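Local atomic coordinates of YohF (Salmonella typhimurium, PDB entry 6WON), a protein that probably acts as an oxidoreductase of the short-chain dehydrogenase/reductase family, apparently an acetoin dehydrogenase. Residues 7-10 with 11-14; 37-40 with 41-45; 104-107 with 108-112; 142-145 with 146-149; 240-243 with 244-247. All blocks are in the same frame, centred on the assembly; numbering follows the deposited sequence.

The five contacts come in series along one Rossmann-type chain built round a seven-stranded parallel sheet. Contact 1 leaves strand 6-9, in the middle region of the sheet, and contact 2 opens helix 39-50; their centres are about 10 Å apart and they touch, probably marking the cofactor-loop end of the fold. Contact 3 sits near the start of helix 103-131, with its centre about 17 Å from that of contact 4, the probable active-site loop. Contacts 4 and 5 touch, V143 and H146 packing on I240, D242, F245 and M246 beside edge strand 238-241. Contacts 3, 4 and 5 also reach other subunits, so they contribute to the interfaces of the tetramer.

Contact 1: residues 7-10 with 11-14; sequences AIVT and ASDS
S12 folds back on V9 where strand 6-9 runs into the loop before helix 15-27, the turn that by analogy with other short-chain dehydrogenases/reductases probably corresponds to the TGxxxGxG cofactor motif, with A11 in place of the first glycine. One hydrogen bond ties the two sides together: S12 OG donates to V9 O at 2.7 Å. The hydroxyl arrives from above the plane of that carbonyl rather than within it, 36° out. Its place follows from chi1 of 38°, which tucks OG between the backbone N and the carbonyl carbon and so aims it back at the end of the strand. The backbone makes the reversal possible, with A11 in the left-handed region. T10 turns its CB away from the loop, and its OG1 is engaged by N89 N instead; A11 N is likewise bonded to T34 OG1, so the loop is pinned to strand 30-35 through T34 and to the end of strand 85-88 through N89, the residue just after it. Apolar packing is slight. S12 CB rests 4.0 Å from V9 CG1, and V9 also packs on C20 and L24 of helix 15-27. S12 CB itself stands 3.5 Å from V9 O.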
# COMPACT_ATOMS: atom_id res chain seq x y z
N ALA B 7 -24.66 -6.94 -19.01
CA ALA B 7 -23.60 -6.04 -18.56
C ALA B 7 -23.92 -4.63 -19.01
O ALA B 7 -24.28 -4.40 -20.18
CB ALA B 7 -22.24 -6.46 -19.13
N ILE B 8 -23.78 -3.68 -18.10
CA ILE B 8 -23.88 -2.26 -18.45
C ILE B 8 -22.50 -1.64 -18.29
O ILE B 8 -21.83 -1.85 -17.26
CB ILE B 8 -24.94 -1.55 -17.60
CG1 ILE B 8 -26.32 -1.99 -18.10
CG2 ILE B 8 -24.76 -0.04 -17.72
CD1 ILE B 8 -27.42 -1.58 -17.21
N VAL B 9 -22.05 -0.95 -19.32
CA VAL B 9 -20.75 -0.29 -19.34
C VAL B 9 -21.01 1.18 -19.64
O VAL B 9 -21.53 1.51 -20.71
CB VAL B 9 -19.81 -0.90 -20.38
CG1 VAL B 9 -18.42 -0.29 -20.26
CG2 VAL B 9 -19.76 -2.43 -20.25
N THR B 10 -20.65 2.05 -18.70
CA THR B 10 -20.86 3.47 -18.95
C THR B 10 -19.79 4.02 -19.88
O THR B 10 -18.66 3.53 -19.92
CB THR B 10 -20.88 4.27 -17.65
OG1 THR B 10 -19.60 4.20 -17.00
CG2 THR B 10 -21.95 3.74 -16.72
N ALA B 11 -20.17 5.05 -20.64
CA ALA B 11 -19.26 5.72 -21.57
C ALA B 11 -18.61 4.73 -22.52
O ALA B 11 -17.41 4.79 -22.80
CB ALA B 11 -18.20 6.54 -20.81
N SER B 12 -19.41 3.78 -23.01
CA SER B 12 -18.91 2.75 -23.91
C SER B 12 -19.04 3.13 -25.37
O SER B 12 -18.96 2.26 -26.24
CB SER B 12 -19.62 1.42 -23.65
OG SER B 12 -21.00 1.63 -23.37
N ASP B 13 -19.23 4.43 -25.65
CA ASP B 13 -19.20 4.91 -27.03
C ASP B 13 -17.81 4.88 -27.65
O ASP B 13 -17.70 5.01 -28.87
CB ASP B 13 -19.76 6.34 -27.09
CG ASP B 13 -19.11 7.25 -26.05
OD1 ASP B 13 -19.02 6.87 -24.86
OD2 ASP B 13 -18.67 8.36 -26.43
N SER B 14 -16.76 4.72 -26.84
CA SER B 14 -15.39 4.79 -27.35
C SER B 14 -14.43 4.30 -26.26
O SER B 14 -14.83 4.00 -25.13
CB SER B 14 -15.03 6.22 -27.75
OG SER B 14 -14.82 6.99 -26.58

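Contact 2: residues 37-40 with 41-45; sequences SDER and GAQET
Q43 lies across E39 one turn up helix 39-50. CB of Q43 sits 3.5 Å from R40 O. CG, placed beside its own backbone N by a chi1 of -61°, comes to 3.1 Å from E39 O, the same carbonyl that accepts the backbone N-H of Q43. Beyond CG the chain runs extended; CD passes 3.9 Å from E39 CG, and NE2 ends 3.4 Å from that carbon and 3.3 Å from E39 OE1. The amide and carboxylate planes are 54° apart, so the two flat groups meet askew. One turn earlier, the helix starts with a classic N-cap: D38, the residue just before the first turn, turns its carboxylate over the end, and OD1 accepts from G41 N at 2.9 Å, met from above the carboxylate plane. This cap opens the helix of the beta-alpha-beta unit formed by strands 30-35 and 56-60. Negative charge at the amino end of a helix should be favourable to the helix dipole. D38 O takes the next N-H, from A42, whose methyl packs on I33 and W35 of strand 30-35, while E44 pairs through OE1 with K48.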
# COMPACT_ATOMS: atom_id res chain seq x y z
N SER B 37 -21.89 12.40 -25.33
CA SER B 37 -22.18 13.23 -26.50
C SER B 37 -21.94 12.54 -27.83
O SER B 37 -22.36 13.10 -28.86
CB SER B 37 -21.35 14.52 -26.46
OG SER B 37 -20.03 14.26 -26.87
N ASP B 38 -21.32 11.37 -27.87
CA ASP B 38 -20.99 10.69 -29.12
C ASP B 38 -21.99 9.56 -29.35
O ASP B 38 -21.71 8.38 -29.16
CB ASP B 38 -19.56 10.16 -29.10
CG ASP B 38 -19.17 9.46 -30.40
OD1 ASP B 38 -19.91 9.55 -31.40
OD2 ASP B 38 -18.11 8.80 -30.42
N GLU B 39 -23.19 9.96 -29.79
CA GLU B 39 -24.25 8.98 -30.03
C GLU B 39 -23.89 8.02 -31.16
O GLU B 39 -24.23 6.84 -31.10
CB GLU B 39 -25.56 9.70 -30.34
CG GLU B 39 -26.66 8.75 -30.76
CD GLU B 39 -28.02 9.40 -30.88
OE1 GLU B 39 -29.02 8.69 -30.59
OE2 GLU B 39 -28.10 10.59 -31.26
N ARG B 40 -23.22 8.51 -32.20
CA ARG B 40 -22.92 7.62 -33.32
C ARG B 40 -21.91 6.55 -32.94
O ARG B 40 -22.04 5.40 -33.35
CB ARG B 40 -22.43 8.44 -34.52
CG ARG B 40 -23.54 9.16 -35.24
CD ARG B 40 -23.20 9.37 -36.70
NE ARG B 40 -21.79 9.71 -36.86
CZ ARG B 40 -21.29 10.94 -36.75
NH1 ARG B 40 -22.09 11.97 -36.49
NH2 ARG B 40 -19.98 11.14 -36.90
N GLY B 41 -20.91 6.91 -32.13
CA GLY B 41 -20.01 5.89 -31.59
C GLY B 41 -20.74 4.87 -30.74
O GLY B 41 -20.43 3.68 -30.77
N ALA B 42 -21.73 5.32 -29.96
CA ALA B 42 -22.53 4.37 -29.19
C ALA B 42 -23.33 3.46 -30.11
O ALA B 42 -23.46 2.26 -29.84
CB ALA B 42 -23.46 5.12 -28.24
N GLN B 43 -23.86 4.01 -31.21
CA GLN B 43 -24.58 3.19 -32.18
C GLN B 43 -23.64 2.22 -32.88
O GLN B 43 -24.06 1.13 -33.27
CB GLN B 43 -25.30 4.08 -33.19
CG GLN B 43 -26.33 5.00 -32.54
CD GLN B 43 -26.98 5.99 -33.51
OE1 GLN B 43 -26.53 6.17 -34.65
NE2 GLN B 43 -28.04 6.65 -33.05
N GLU B 44 -22.38 2.60 -33.05
CA GLU B 44 -21.44 1.68 -33.69
C GLU B 44 -21.03 0.55 -32.75
O GLU B 44 -20.82 -0.58 -33.20
CB GLU B 44 -20.21 2.45 -34.17
CG GLU B 44 -19.27 1.64 -35.05
CD GLU B 44 -19.93 1.07 -36.32
OE1 GLU B 44 -19.22 0.31 -37.03
OE2 GLU B 44 -21.10 1.38 -36.63
N THR B 45 -20.93 0.83 -31.45
CA THR B 45 -20.63 -0.23 -30.50
C THR B 45 -21.78 -1.23 -30.42
O THR B 45 -21.56 -2.44 -30.37
CB THR B 45 -20.33 0.38 -29.13
OG1 THR B 45 -19.26 1.33 -29.27
CG2 THR B 45 -19.94 -0.70 -28.13

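Contact 3: residues 104-107 with 108-112; sequences TQWR and QIFTV
W106 and F110 are brought side by side by their first torsions: the W106 indole stands anti to its own backbone N (chi1 173°), and F110 with chi1 -89° sends its ring out in the same direction from the next turn. The rings are neither stacked nor edge-to-face; the planes of F110 and the six-membered ring of W106 differ by 37° with centroids 4.8 Å apart. F110 CE1 does the touching, over one indole face near its rim, 3.4 Å from W106 CZ2. R107, bent at both chi2 and chi3, crosses F110 at about a right angle, and NH2 comes to 3.4 Å from F110 CB. All this lies near the start of helix 103-131, which with helix 153-173 probably forms the four-helix bundle interface common to this family. There W106 NE1 bonds D115 of the second subunit and its ring stacks on F118 of the second subunit, while R107 NH2 forms a salt bridge with D115 of its own chain. A water accepts from R107 NH1 and donates to T111 OG1 at 2.8 Å, lying in the guanidinium plane at its edge. R107 O is gripped twice, by T111 N at 2.8 Å and by T111 OG1 at 2.7 Å, from opposite faces of the carbonyl. Elsewhere Q105 and I109 run alongside each other, CG to CD1 3.6 Å, with Q105 OE1 bonded to S96.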
# COMPACT_ATOMS: atom_id res chain seq x y z
N THR B 104 -15.65 25.36 -7.95
CA THR B 104 -16.58 24.77 -8.92
C THR B 104 -15.91 23.65 -9.70
O THR B 104 -16.54 22.62 -9.99
CB THR B 104 -17.13 25.85 -9.87
OG1 THR B 104 -18.06 25.27 -10.79
CG2 THR B 104 -16.02 26.53 -10.67
N GLN B 105 -14.63 23.80 -10.01
CA GLN B 105 -13.93 22.77 -10.75
C GLN B 105 -13.66 21.55 -9.87
O GLN B 105 -13.80 20.41 -10.33
CB GLN B 105 -12.62 23.33 -11.30
CG GLN B 105 -11.84 22.32 -12.09
CD GLN B 105 -10.71 22.95 -12.88
OE1 GLN B 105 -10.02 23.85 -12.38
NE2 GLN B 105 -10.53 22.50 -14.11
N TRP B 106 -13.26 21.78 -8.62
CA TRP B 106 -13.13 20.69 -7.65
C TRP B 106 -14.41 19.87 -7.59
O TRP B 106 -14.39 18.63 -7.69
CB TRP B 106 -12.77 21.27 -6.27
CG TRP B 106 -12.76 20.29 -5.14
CD1 TRP B 106 -13.80 19.99 -4.30
CD2 TRP B 106 -11.64 19.51 -4.68
NE1 TRP B 106 -13.40 19.06 -3.36
CE2 TRP B 106 -12.08 18.75 -3.58
CE3 TRP B 106 -10.32 19.37 -5.12
CZ2 TRP B 106 -11.24 17.86 -2.90
CZ3 TRP B 106 -9.48 18.48 -4.44
CH2 TRP B 106 -9.95 17.74 -3.34
N ARG B 107 -15.55 20.55 -7.48
CA ARG B 107 -16.82 19.83 -7.36
C ARG B 107 -17.19 19.15 -8.67
O ARG B 107 -17.75 18.05 -8.66
CB ARG B 107 -17.93 20.78 -6.92
CG ARG B 107 -17.86 21.16 -5.45
CD ARG B 107 -18.79 20.29 -4.62
NE ARG B 107 -18.46 18.87 -4.70
CZ ARG B 107 -19.19 17.94 -5.32
NH1 ARG B 107 -20.34 18.26 -5.93
NH2 ARG B 107 -18.78 16.68 -5.31
N GLN B 108 -16.92 19.81 -9.80
CA GLN B 108 -17.24 19.21 -11.09
C GLN B 108 -16.47 17.90 -11.30
O GLN B 108 -17.05 16.90 -11.75
CB GLN B 108 -16.93 20.21 -12.21
CG GLN B 108 -17.27 19.72 -13.60
CD GLN B 108 -16.03 19.28 -14.38
OE1 GLN B 108 -15.94 18.14 -14.85
NE2 GLN B 108 -15.06 20.19 -14.52
N ILE B 109 -15.18 17.87 -10.94
CA ILE B 109 -14.39 16.65 -11.10
C ILE B 109 -14.91 15.54 -10.19
O ILE B 109 -15.05 14.38 -10.61
CB ILE B 109 -12.90 16.96 -10.86
CG1 ILE B 109 -12.36 17.80 -12.02
CG2 ILE B 109 -12.11 15.67 -10.69
CD1 ILE B 109 -11.27 18.80 -11.62
N PHE B 110 -15.24 15.87 -8.94
CA PHE B 110 -15.81 14.84 -8.06
C PHE B 110 -17.16 14.35 -8.58
O PHE B 110 -17.48 13.16 -8.48
CB PHE B 110 -15.93 15.36 -6.63
CG PHE B 110 -14.69 15.11 -5.80
CD1 PHE B 110 -13.58 15.91 -5.95
CD2 PHE B 110 -14.65 14.06 -4.90
CE1 PHE B 110 -12.42 15.66 -5.20
CE2 PHE B 110 -13.51 13.82 -4.14
CZ PHE B 110 -12.39 14.62 -4.30
N THR B 111 -17.95 15.26 -9.17
CA THR B 111 -19.25 14.89 -9.71
C THR B 111 -19.12 13.78 -10.76
O THR B 111 -19.79 12.75 -10.66
CB THR B 111 -19.93 16.13 -10.29
OG1 THR B 111 -20.21 17.04 -9.23
CG2 THR B 111 -21.25 15.78 -11.03
N VAL B 112 -18.23 13.97 -11.73
CA VAL B 112 -18.11 13.00 -12.82
C VAL B 112 -17.27 11.78 -12.43
O VAL B 112 -17.48 10.68 -12.97
CB VAL B 112 -17.53 13.68 -14.08
CG1 VAL B 112 -18.50 14.73 -14.62
CG2 VAL B 112 -16.19 14.30 -13.78
O HOH W 1 -22.09 16.17 -7.41

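Contact 4: residues 142-145 with 146-149; sequences SVHE and HTPL
The H144 imidazole is sandwiched between two aliphatic groups: L149 CB lies over the centre of one face, 3.4 Å from the ring centroid in a CH-pi contact, and V143 CG2 covers the other. At its edge ND1 donates to T147 O, 2.9 Å away, within the ring plane although well above the plane of the carbonyl it meets. With both faces covered and one edge bonded, the rotation of the ring is fixed. The second imidazole, H146, is covered on one face by E145, whose extended side chain runs alongside; E145 CG is 4.0 Å from the ring centroid, and the carboxylate plane is turned 30° from the ring. The two are joined through a third residue, S238, whose OG bonds both H146 NE2 and E145 OE1; T141 also holds E145. V143 O closes the turn by accepting from H146 N at 2.9 Å and T147 N at 3.2 Å. Beyond the loop, T147 OG1 bonds N249 of the third subunit. This tight 3-10 turn belongs to the loop after strand 135-140, and in that loop members of this family carry the active-site serine; S142 probably corresponds to it and packs on Y155 and K159, the probable YxxxK pair.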
# COMPACT_ATOMS: atom_id res chain seq x y z
N SER B 142 -7.73 4.27 -11.77
CA SER B 142 -6.51 4.75 -12.42
C SER B 142 -5.35 4.41 -11.48
O SER B 142 -5.56 4.15 -10.30
CB SER B 142 -6.55 6.26 -12.68
OG SER B 142 -5.26 6.84 -12.68
N VAL B 143 -4.12 4.42 -12.02
CA VAL B 143 -2.98 4.36 -11.11
C VAL B 143 -3.05 5.50 -10.10
O VAL B 143 -2.51 5.38 -9.00
CB VAL B 143 -1.63 4.41 -11.85
CG1 VAL B 143 -1.41 3.12 -12.60
CG2 VAL B 143 -1.55 5.64 -12.79
N HIS B 144 -3.76 6.58 -10.44
CA HIS B 144 -3.85 7.71 -9.53
C HIS B 144 -4.89 7.52 -8.43
O HIS B 144 -5.11 8.45 -7.64
CB HIS B 144 -4.09 8.97 -10.35
CG HIS B 144 -3.02 9.18 -11.38
ND1 HIS B 144 -1.70 9.40 -11.03
CD2 HIS B 144 -3.05 9.12 -12.73
CE1 HIS B 144 -0.98 9.51 -12.14
NE2 HIS B 144 -1.78 9.36 -13.18
N GLU B 145 -5.52 6.35 -8.37
CA GLU B 145 -6.12 5.89 -7.11
C GLU B 145 -5.06 5.66 -6.03
O GLU B 145 -5.40 5.59 -4.84
CB GLU B 145 -6.89 4.58 -7.36
CG GLU B 145 -7.53 3.93 -6.12
CD GLU B 145 -7.97 2.49 -6.35
OE1 GLU B 145 -8.21 2.09 -7.51
OE2 GLU B 145 -8.09 1.75 -5.35
N HIS B 146 -3.78 5.57 -6.42
CA HIS B 146 -2.69 5.17 -5.53
C HIS B 146 -1.55 6.17 -5.45
O HIS B 146 -0.90 6.25 -4.39
CB HIS B 146 -2.13 3.80 -5.99
CG HIS B 146 -3.17 2.74 -6.10
ND1 HIS B 146 -3.77 2.16 -5.00
CD2 HIS B 146 -3.77 2.18 -7.19
CE1 HIS B 146 -4.68 1.29 -5.40
NE2 HIS B 146 -4.69 1.28 -6.72
N THR B 147 -1.28 6.92 -6.51
CA THR B 147 -0.13 7.81 -6.56
C THR B 147 -0.57 9.08 -7.27
O THR B 147 -1.46 9.02 -8.13
CB THR B 147 1.06 7.13 -7.27
OG1 THR B 147 2.22 8.00 -7.29
CG2 THR B 147 0.69 6.75 -8.72
N PRO B 148 -0.05 10.25 -6.88
CA PRO B 148 -0.63 11.50 -7.38
C PRO B 148 -0.27 11.77 -8.83
O PRO B 148 0.78 11.35 -9.32
CB PRO B 148 -0.02 12.57 -6.45
CG PRO B 148 1.32 11.96 -6.04
CD PRO B 148 1.04 10.48 -5.92
N LEU B 149 -1.17 12.47 -9.51
CA LEU B 149 -0.88 13.00 -10.84
C LEU B 149 -0.63 14.49 -10.71
O LEU B 149 -1.55 15.23 -10.33
CB LEU B 149 -2.04 12.74 -11.79
CG LEU B 149 -1.99 13.35 -13.20
CD1 LEU B 149 -0.79 12.84 -14.01
CD2 LEU B 149 -3.29 13.07 -13.95

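Contact 5: residues 240-243 with 244-247; sequences IVDG and GFML
D242 lays its carboxylate against the start of the 3-10 segment 245-247, OD2 resting 3.2 Å from F245 CB and 3.1 Å from M246 CG. It heads a type I' beta turn, D242 to F245, that follows strand 238-241 and holds the DGG sequence found near the C-terminus of many short-chain dehydrogenases/reductases. The turn is closed by F245 N donating to D242 O at 2.9 Å. With CG between its own backbone N and carbonyl carbon (chi1 69°), D242 points both oxygens back into the turn. OD1 takes G244 N at 3.0 Å, an Asx turn, and OD2 takes M246 N at 2.8 Å; each N-H comes from above the carboxylate plane. Two backbone bonds therefore grip one buried carboxylate, which would favour its charged form. Both G243 and G244 have positive phi, as a type I' turn requires, values that glycine adopts easily. The F245 ring leads off from the turn to pack on V143 and, in the third subunit, on N249. Around the edge strand, D242 packs on T235 of the fourth subunit, and G243 makes backbone hydrogen bonds to that subunit. M246, bent at chi2 and chi3, crosses I240 at about a right angle, and I240 CD1 meets M246 CG at 4.0 Å.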
# COMPACT_ATOMS: atom_id res chain seq x y z
N ILE B 240 -4.05 -3.30 -10.88
CA ILE B 240 -3.39 -2.22 -11.61
C ILE B 240 -2.80 -2.76 -12.90
O ILE B 240 -2.01 -3.72 -12.88
CB ILE B 240 -2.31 -1.56 -10.74
CG1 ILE B 240 -2.95 -0.93 -9.50
CG2 ILE B 240 -1.51 -0.55 -11.55
CD1 ILE B 240 -1.91 -0.42 -8.48
N VAL B 241 -3.17 -2.15 -14.01
CA VAL B 241 -2.72 -2.55 -15.34
C VAL B 241 -2.01 -1.33 -15.91
O VAL B 241 -2.64 -0.42 -16.46
CB VAL B 241 -3.87 -3.00 -16.25
CG1 VAL B 241 -3.37 -3.33 -17.64
CG2 VAL B 241 -4.62 -4.20 -15.63
N ASP B 242 -0.68 -1.27 -15.76
CA ASP B 242 -0.02 0.01 -15.99
C ASP B 242 1.36 -0.11 -16.64
O ASP B 242 2.13 0.85 -16.59
CB ASP B 242 0.11 0.76 -14.67
CG ASP B 242 1.10 0.09 -13.71
OD1 ASP B 242 1.56 -1.05 -13.96
OD2 ASP B 242 1.42 0.72 -12.68
N GLY B 243 1.68 -1.25 -17.25
CA GLY B 243 2.99 -1.45 -17.86
C GLY B 243 4.17 -1.12 -16.96
O GLY B 243 5.24 -0.72 -17.44
N GLY B 244 3.98 -1.28 -15.65
CA GLY B 244 5.03 -1.00 -14.69
C GLY B 244 5.07 0.42 -14.17
O GLY B 244 6.04 0.78 -13.49
N PHE B 245 4.05 1.23 -14.48
CA PHE B 245 3.99 2.62 -14.02
C PHE B 245 4.34 2.75 -12.53
O PHE B 245 5.16 3.59 -12.15
CB PHE B 245 2.60 3.18 -14.31
CG PHE B 245 2.43 4.65 -14.01
CD1 PHE B 245 2.12 5.08 -12.72
CD2 PHE B 245 2.51 5.60 -15.02
CE1 PHE B 245 1.94 6.45 -12.45
CE2 PHE B 245 2.31 6.96 -14.76
CZ PHE B 245 2.03 7.38 -13.47
N MET B 246 3.73 1.91 -11.69
CA MET B 246 3.94 2.00 -10.24
C MET B 246 5.36 1.61 -9.83
O MET B 246 5.78 1.93 -8.71
CB MET B 246 2.95 1.09 -9.50
CG MET B 246 1.47 1.43 -9.66
SD MET B 246 1.02 3.12 -9.20
CE MET B 246 1.14 3.13 -7.42
N LEU B 247 6.10 0.90 -10.68
CA LEU B 247 7.48 0.55 -10.35
C LEU B 247 8.45 1.71 -10.51
O LEU B 247 9.57 1.65 -9.98
CB LEU B 247 7.95 -0.60 -11.24
CG LEU B 247 7.06 -1.85 -11.21
CD1 LEU B 247 7.42 -2.81 -12.32
CD2 LEU B 247 7.16 -2.52 -9.85